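Local coordinates for protein Xaa-Pro dipeptidase (Pyrococcus horikoshii, PDB 1WY2) that probably splits dipeptides that carry proline at the C-terminal position and a nonpolar residue at the N-terminal one, as a homodimeric, metal-dependent M24B prolidase, at residues K250-A255 with N338-L343; T260-D265 with V299-E304. One frame throughout, in Å; residues are numbered along the deposited sequence.

Interaction 1: residues K250-A255 with N338-L343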
loop_
_atom_site.group_PDB
_atom_site.type_symbol
_atom_site.label_atom_id
_atom_site.label_comp_id
_atom_site.label_asym_id
_atom_site.label_seq_id
_atom_site.Cartn_x
_atom_site.Cartn_y
_atom_site.Cartn_z
ATOM N N LYS A 250 18.311 -7.919 -25.983
ATOM C CA LYS A 250 19.326 -8.938 -25.737
ATOM C C LYS A 250 19.034 -9.699 -24.444
ATOM O O LYS A 250 19.154 -10.923 -24.398
ATOM C CB LYS A 250 20.712 -8.293 -25.658
ATOM C CG LYS A 250 21.861 -9.289 -25.543
ATOM C CD LYS A 250 21.953 -10.167 -26.782
ATOM C CE LYS A 250 23.139 -11.114 -26.702
ATOM N NZ LYS A 250 23.245 -11.964 -27.920
ATOM N N ALA A 251 18.639 -8.976 -23.399
ATOM C CA ALA A 251 18.336 -9.615 -22.123
ATOM C C ALA A 251 17.146 -10.560 -22.257
ATOM O O ALA A 251 17.187 -11.682 -21.762
ATOM C CB ALA A 251 18.058 -8.561 -21.057
ATOM N N VAL A 252 16.087 -10.111 -22.924
ATOM C CA VAL A 252 14.914 -10.961 -23.102
ATOM C C VAL A 252 15.297 -12.228 -23.870
ATOM O O VAL A 252 14.882 -13.331 -23.515
ATOM C CB VAL A 252 13.792 -10.231 -23.876
ATOM C CG1 VAL A 252 12.659 -11.199 -24.179
ATOM C CG2 VAL A 252 13.263 -9.053 -23.053
ATOM N N GLU A 253 16.095 -12.064 -24.921
ATOM C CA GLU A 253 16.534 -13.197 -25.736
ATOM C C GLU A 253 17.449 -14.152 -24.970
ATOM O O GLU A 253 17.555 -15.331 -25.321
ATOM C CB GLU A 253 17.266 -12.697 -26.987
ATOM C CG GLU A 253 16.402 -11.882 -27.939
ATOM C CD GLU A 253 17.209 -11.185 -29.025
ATOM O OE1 GLU A 253 16.596 -10.514 -29.886
ATOM O OE2 GLU A 253 18.456 -11.294 -29.017
ATOM N N SER A 254 18.105 -13.644 -23.931
ATOM C CA SER A 254 19.022 -14.442 -23.121
ATOM C C SER A 254 18.352 -15.117 -21.927
ATOM O O SER A 254 18.927 -16.019 -21.312
ATOM C CB SER A 254 20.171 -13.562 -22.619
ATOM O OG SER A 254 20.884 -12.986 -23.699
ATOM N N ALA A 255 17.145 -14.672 -21.589
ATOM C CA ALA A 255 16.411 -15.235 -20.461
ATOM C C ALA A 255 15.980 -16.668 -20.747
ATOM O O ALA A 255 15.217 -16.925 -21.679
ATOM C CB ALA A 255 15.193 -14.374 -20.148
ATOM N N ASN A 338 13.061 -23.629 -22.536
ATOM C CA ASN A 338 14.391 -23.280 -23.015
ATOM C C ASN A 338 14.445 -21.874 -23.600
ATOM O O ASN A 338 15.149 -21.616 -24.575
ATOM C CB ASN A 338 14.871 -24.304 -24.049
ATOM C CG ASN A 338 14.014 -24.322 -25.289
ATOM O OD1 ASN A 338 13.469 -25.361 -25.659
ATOM N ND2 ASN A 338 13.882 -23.168 -25.938
ATOM N N GLY A 339 13.703 -20.960 -22.987
ATOM C CA GLY A 339 13.691 -19.590 -23.457
ATOM C C GLY A 339 12.741 -18.752 -22.634
ATOM O O GLY A 339 12.640 -18.925 -21.417
ATOM N N SER A 340 12.035 -17.844 -23.297
ATOM C CA SER A 340 11.091 -16.983 -22.601
ATOM C C SER A 340 9.914 -16.594 -23.482
ATOM O O SER A 340 9.937 -16.785 -24.697
ATOM C CB SER A 340 11.796 -15.714 -22.120
ATOM O OG SER A 340 12.189 -14.910 -23.218
ATOM N N LYS A 341 8.885 -16.054 -22.844
ATOM C CA LYS A 341 7.686 -15.596 -23.529
ATOM C C LYS A 341 7.368 -14.203 -22.998
ATOM O O LYS A 341 7.341 -13.992 -21.784
ATOM C CB LYS A 341 6.504 -16.526 -23.242
ATOM C CG LYS A 341 5.186 -16.007 -23.800
ATOM C CD LYS A 341 4.002 -16.866 -23.393
ATOM C CE LYS A 341 2.729 -16.350 -24.047
ATOM N NZ LYS A 341 1.544 -17.177 -23.713
ATOM N N ARG A 342 7.148 -13.250 -23.898
ATOM C CA ARG A 342 6.811 -11.896 -23.477
ATOM C C ARG A 342 5.316 -11.849 -23.158
ATOM O O ARG A 342 4.484 -12.050 -24.046
ATOM C CB ARG A 342 7.151 -10.892 -24.589
ATOM C CG ARG A 342 8.648 -10.732 -24.842
ATOM C CD ARG A 342 8.928 -9.757 -25.986
ATOM N NE ARG A 342 8.390 -8.424 -25.719
ATOM C CZ ARG A 342 7.601 -7.762 -26.559
ATOM N NH1 ARG A 342 7.259 -8.311 -27.720
ATOM N NH2 ARG A 342 7.153 -6.557 -26.243
ATOM N N LEU A 343 4.970 -11.600 -21.895
ATOM C CA LEU A 343 3.561 -11.545 -21.506
ATOM C C LEU A 343 2.983 -10.188 -21.893
ATOM O O LEU A 343 1.804 -10.082 -22.232
ATOM C CB LEU A 343 3.408 -11.815 -20.006
ATOM C CG LEU A 343 3.974 -13.171 -19.556
ATOM C CD1 LEU A 343 3.680 -13.377 -18.076
ATOM C CD2 LEU A 343 3.355 -14.303 -20.376
HETATM O O HOH W 1 14.403 -15.872 -24.023
#

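Interaction 2: residues T260-D265 with V299-E304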
loop_
_atom_site.group_PDB
_atom_site.type_symbol
_atom_site.label_atom_id
_atom_site.label_comp_id
_atom_site.label_asym_id
_atom_site.label_seq_id
_atom_site.Cartn_x
_atom_site.Cartn_y
_atom_site.Cartn_z
ATOM N N THR A 260 21.724 -17.527 -14.035
ATOM C CA THR A 260 21.404 -16.919 -12.748
ATOM C C THR A 260 20.889 -15.511 -12.995
ATOM O O THR A 260 21.118 -14.938 -14.061
ATOM C CB THR A 260 22.630 -16.820 -11.824
ATOM O OG1 THR A 260 23.627 -16.000 -12.443
ATOM C CG2 THR A 260 23.201 -18.202 -11.541
ATOM N N ALA A 261 20.195 -14.960 -12.007
ATOM C CA ALA A 261 19.657 -13.611 -12.119
ATOM C C ALA A 261 20.798 -12.621 -12.350
ATOM O O ALA A 261 20.670 -11.678 -13.132
ATOM C CB ALA A 261 18.893 -13.254 -10.852
ATOM N N LYS A 262 21.917 -12.846 -11.666
ATOM C CA LYS A 262 23.079 -11.978 -11.801
ATOM C C LYS A 262 23.651 -12.026 -13.217
ATOM O O LYS A 262 24.012 -10.994 -13.776
ATOM C CB LYS A 262 24.159 -12.379 -10.793
ATOM C CG LYS A 262 25.427 -11.549 -10.889
ATOM C CD LYS A 262 26.460 -11.979 -9.857
ATOM C CE LYS A 262 27.713 -11.126 -9.963
ATOM N NZ LYS A 262 28.720 -11.461 -8.915
ATOM N N GLU A 263 23.734 -13.221 -13.797
ATOM C CA GLU A 263 24.256 -13.361 -15.154
ATOM C C GLU A 263 23.338 -12.662 -16.151
ATOM O O GLU A 263 23.804 -12.077 -17.127
ATOM C CB GLU A 263 24.399 -14.842 -15.531
ATOM C CG GLU A 263 25.414 -15.594 -14.676
ATOM C CD GLU A 263 25.514 -17.068 -15.027
ATOM O OE1 GLU A 263 24.464 -17.702 -15.265
ATOM O OE2 GLU A 263 26.646 -17.598 -15.047
ATOM N N LEU A 264 22.032 -12.717 -15.906
ATOM C CA LEU A 264 21.075 -12.065 -16.798
ATOM C C LEU A 264 21.190 -10.545 -16.663
ATOM O O LEU A 264 21.161 -9.820 -17.660
ATOM C CB LEU A 264 19.648 -12.525 -16.480
ATOM C CG LEU A 264 18.527 -11.957 -17.356
ATOM C CD1 LEU A 264 18.847 -12.182 -18.826
ATOM C CD2 LEU A 264 17.209 -12.626 -16.989
ATOM N N ASP A 265 21.326 -10.059 -15.431
ATOM C CA ASP A 265 21.472 -8.624 -15.209
ATOM C C ASP A 265 22.723 -8.143 -15.945
ATOM O O ASP A 265 22.721 -7.075 -16.562
ATOM C CB ASP A 265 21.577 -8.324 -13.704
ATOM C CG ASP A 265 21.899 -6.866 -13.408
ATOM O OD1 ASP A 265 23.082 -6.473 -13.536
ATOM O OD2 ASP A 265 20.972 -6.108 -13.044
ATOM N N VAL A 299 16.266 -9.534 -10.140
ATOM C CA VAL A 299 17.158 -9.723 -11.277
ATOM C C VAL A 299 18.195 -8.621 -11.172
ATOM O O VAL A 299 18.043 -7.550 -11.754
ATOM C CB VAL A 299 16.394 -9.613 -12.610
ATOM C CG1 VAL A 299 17.323 -9.937 -13.773
ATOM C CG2 VAL A 299 15.210 -10.573 -12.597
ATOM N N SER A 300 19.248 -8.896 -10.411
ATOM C CA SER A 300 20.299 -7.914 -10.185
ATOM C C SER A 300 21.661 -8.562 -10.006
ATOM O O SER A 300 21.797 -9.783 -10.019
ATOM C CB SER A 300 19.990 -7.119 -8.923
ATOM O OG SER A 300 20.155 -7.949 -7.787
ATOM N N GLN A 301 22.664 -7.714 -9.809
ATOM C CA GLN A 301 24.037 -8.155 -9.603
ATOM C C GLN A 301 24.221 -8.819 -8.242
ATOM O O GLN A 301 25.251 -9.440 -7.986
ATOM C CB GLN A 301 24.984 -6.956 -9.697
ATOM C CG GLN A 301 25.253 -6.469 -11.108
ATOM C CD GLN A 301 25.951 -7.515 -11.959
ATOM O OE1 GLN A 301 27.133 -7.806 -11.762
ATOM N NE2 GLN A 301 25.223 -8.078 -12.921
ATOM N N TYR A 302 23.221 -8.701 -7.376
ATOM C CA TYR A 302 23.317 -9.260 -6.031
ATOM C C TYR A 302 22.378 -10.431 -5.741
ATOM O O TYR A 302 22.071 -10.716 -4.580
ATOM C CB TYR A 302 23.083 -8.143 -5.014
ATOM C CG TYR A 302 23.852 -6.884 -5.351
ATOM C CD1 TYR A 302 25.246 -6.869 -5.327
ATOM C CD2 TYR A 302 23.187 -5.723 -5.741
ATOM C CE1 TYR A 302 25.960 -5.730 -5.688
ATOM C CE2 TYR A 302 23.892 -4.577 -6.104
ATOM C CZ TYR A 302 25.277 -4.589 -6.077
ATOM O OH TYR A 302 25.979 -3.467 -6.444
ATOM N N ASP A 303 21.927 -11.110 -6.791
ATOM C CA ASP A 303 21.034 -12.250 -6.625
ATOM C C ASP A 303 21.544 -13.412 -7.483
ATOM O O ASP A 303 21.673 -13.282 -8.699
ATOM C CB ASP A 303 19.610 -11.864 -7.034
ATOM C CG ASP A 303 18.577 -12.874 -6.576
ATOM O OD1 ASP A 303 18.672 -14.048 -6.985
ATOM O OD2 ASP A 303 17.670 -12.497 -5.806
ATOM N N GLU A 304 21.825 -14.544 -6.842
ATOM C CA GLU A 304 22.356 -15.721 -7.528
ATOM C C GLU A 304 21.306 -16.766 -7.893
ATOM O O GLU A 304 21.649 -17.894 -8.255
ATOM C CB GLU A 304 23.430 -16.386 -6.659
ATOM C CG GLU A 304 24.549 -15.456 -6.212
ATOM C CD GLU A 304 25.590 -15.217 -7.291
ATOM O OE1 GLU A 304 26.446 -14.328 -7.100
ATOM O OE2 GLU A 304 25.560 -15.923 -8.321
HETATM O O HOH W 2 25.906 -15.865 -10.939
HETATM O O HOH W 3 29.120 -14.269 -8.657
HETATM O O HOH W 4 22.027 -4.925 -10.255
#

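Interaction 1: residues K250-A255 with N338-L343
V252, A255 and S340 bury the most surface where the last turn of helix 235-254 meets the edge strand 339-342. S340 points its CB at the helix end. S340 CB lies 4.2 Å from A255 CB. Its hydroxyl sits between the backbone N and the carbonyl carbon (chi1 68°), which turns OG toward V252, with OG 3.9 Å from V252 CG1. One water bridges the polar atoms. It gives hydrogen bonds to V252 O at 2.6 Å and A255 O at 2.7 Å, and takes one from S340 OG. So one water serves the carbonyls of V252, in the last turn, and of A255, just past it, and links them to the strand. V252 CG1 also has an aliphatic partner. With CG1 anti to the backbone N (chi1 173°), this methyl meets R342 CG at 4.1 Å, and the two side chains cross at about a right angle. The guanidinium of R342 runs on to a salt bridge with D331. Near A255 the backbones come close. G339 CA makes a CH...O contact of 3.5 Å with A255 O, which is bent (122° at the hydrogen). V252 also packs on I315, and A255 on I333 and I335. The arrangement is a helix C-terminus packed on an antiparallel sheet, part of the pita-bread fold of M24 metallopeptidases. Strands 312-321 and 325-336 of this sheet carry the metal ligands E316 and E330.

Interaction 2: residues T260-D265 with V299-E304
D265 and Q301 meet at the tight end of this contact. Q301 NE2 donates to D265 OD1 at 2.7 Å with an N-H...O angle of 147°. It reaches OD1 on the anti side, out of the carboxylate plane, and the carboxylate and amide planes stand 43° apart. The bend at chi2 of Q301 (-63°) folds its amide back to the helix. Q301 NE2 also bonds S266 OG. D265 OD1 also holds R269 in a salt bridge, and OD2 accepts from L285 N. A lysine in place of D265 would probably leave R269 without its counter-charge and Q301 NE2 with S266 OG but not the carboxylate to hold it. Close packing continues against the loop carbonyls: K262 CA makes a CH...O contact with S300 O at 3.1 Å, and A261 CB lies 3.5 Å from D303 O. L264 CD2 touches V299 CG1 at 4.2 Å, the two side chains crossing obliquely.

The K262 and E304 side is looser and watery. The extended K262 chain passes Q301 O, with CD at 3.4 Å, and lies alongside E304. K262 NZ stays 4.1 Å from E304 OE1, beyond a salt bridge, and a water joins the two. A second water donates to E304 OE2. T260 and E263 fit a capping box at the start of helix 261-274: T260 N donates to E263 OE1, though the place of T260 OG1 is less sure. The loop beside this helix start begins with an ST turn inside a type I beta turn, S300 to D303, next to strand 297-299 of the M24 catalytic domain.

Overall arrangement
From the N terminus, the chain first passes through the creatinase-type N-terminal region and then enters the M24 part. Helix 235-254 ends at interaction 1, and helix 261-274 follows it directly. Interaction 2 closes a shorter loop when the chain, having passed strands 286-288 and 297-299, returns to the start of that second helix. Strands 312-321 and 325-336 come next, and strand 339-342 closes the larger loop at interaction 1. Interaction 2 is therefore nested inside interaction 1. Their centres lie 15 Å apart, and they touch: L264 CD1 packs 3.4 Å from A251 O. Together they tie two consecutive helices to the three-stranded sheet and the loop before it.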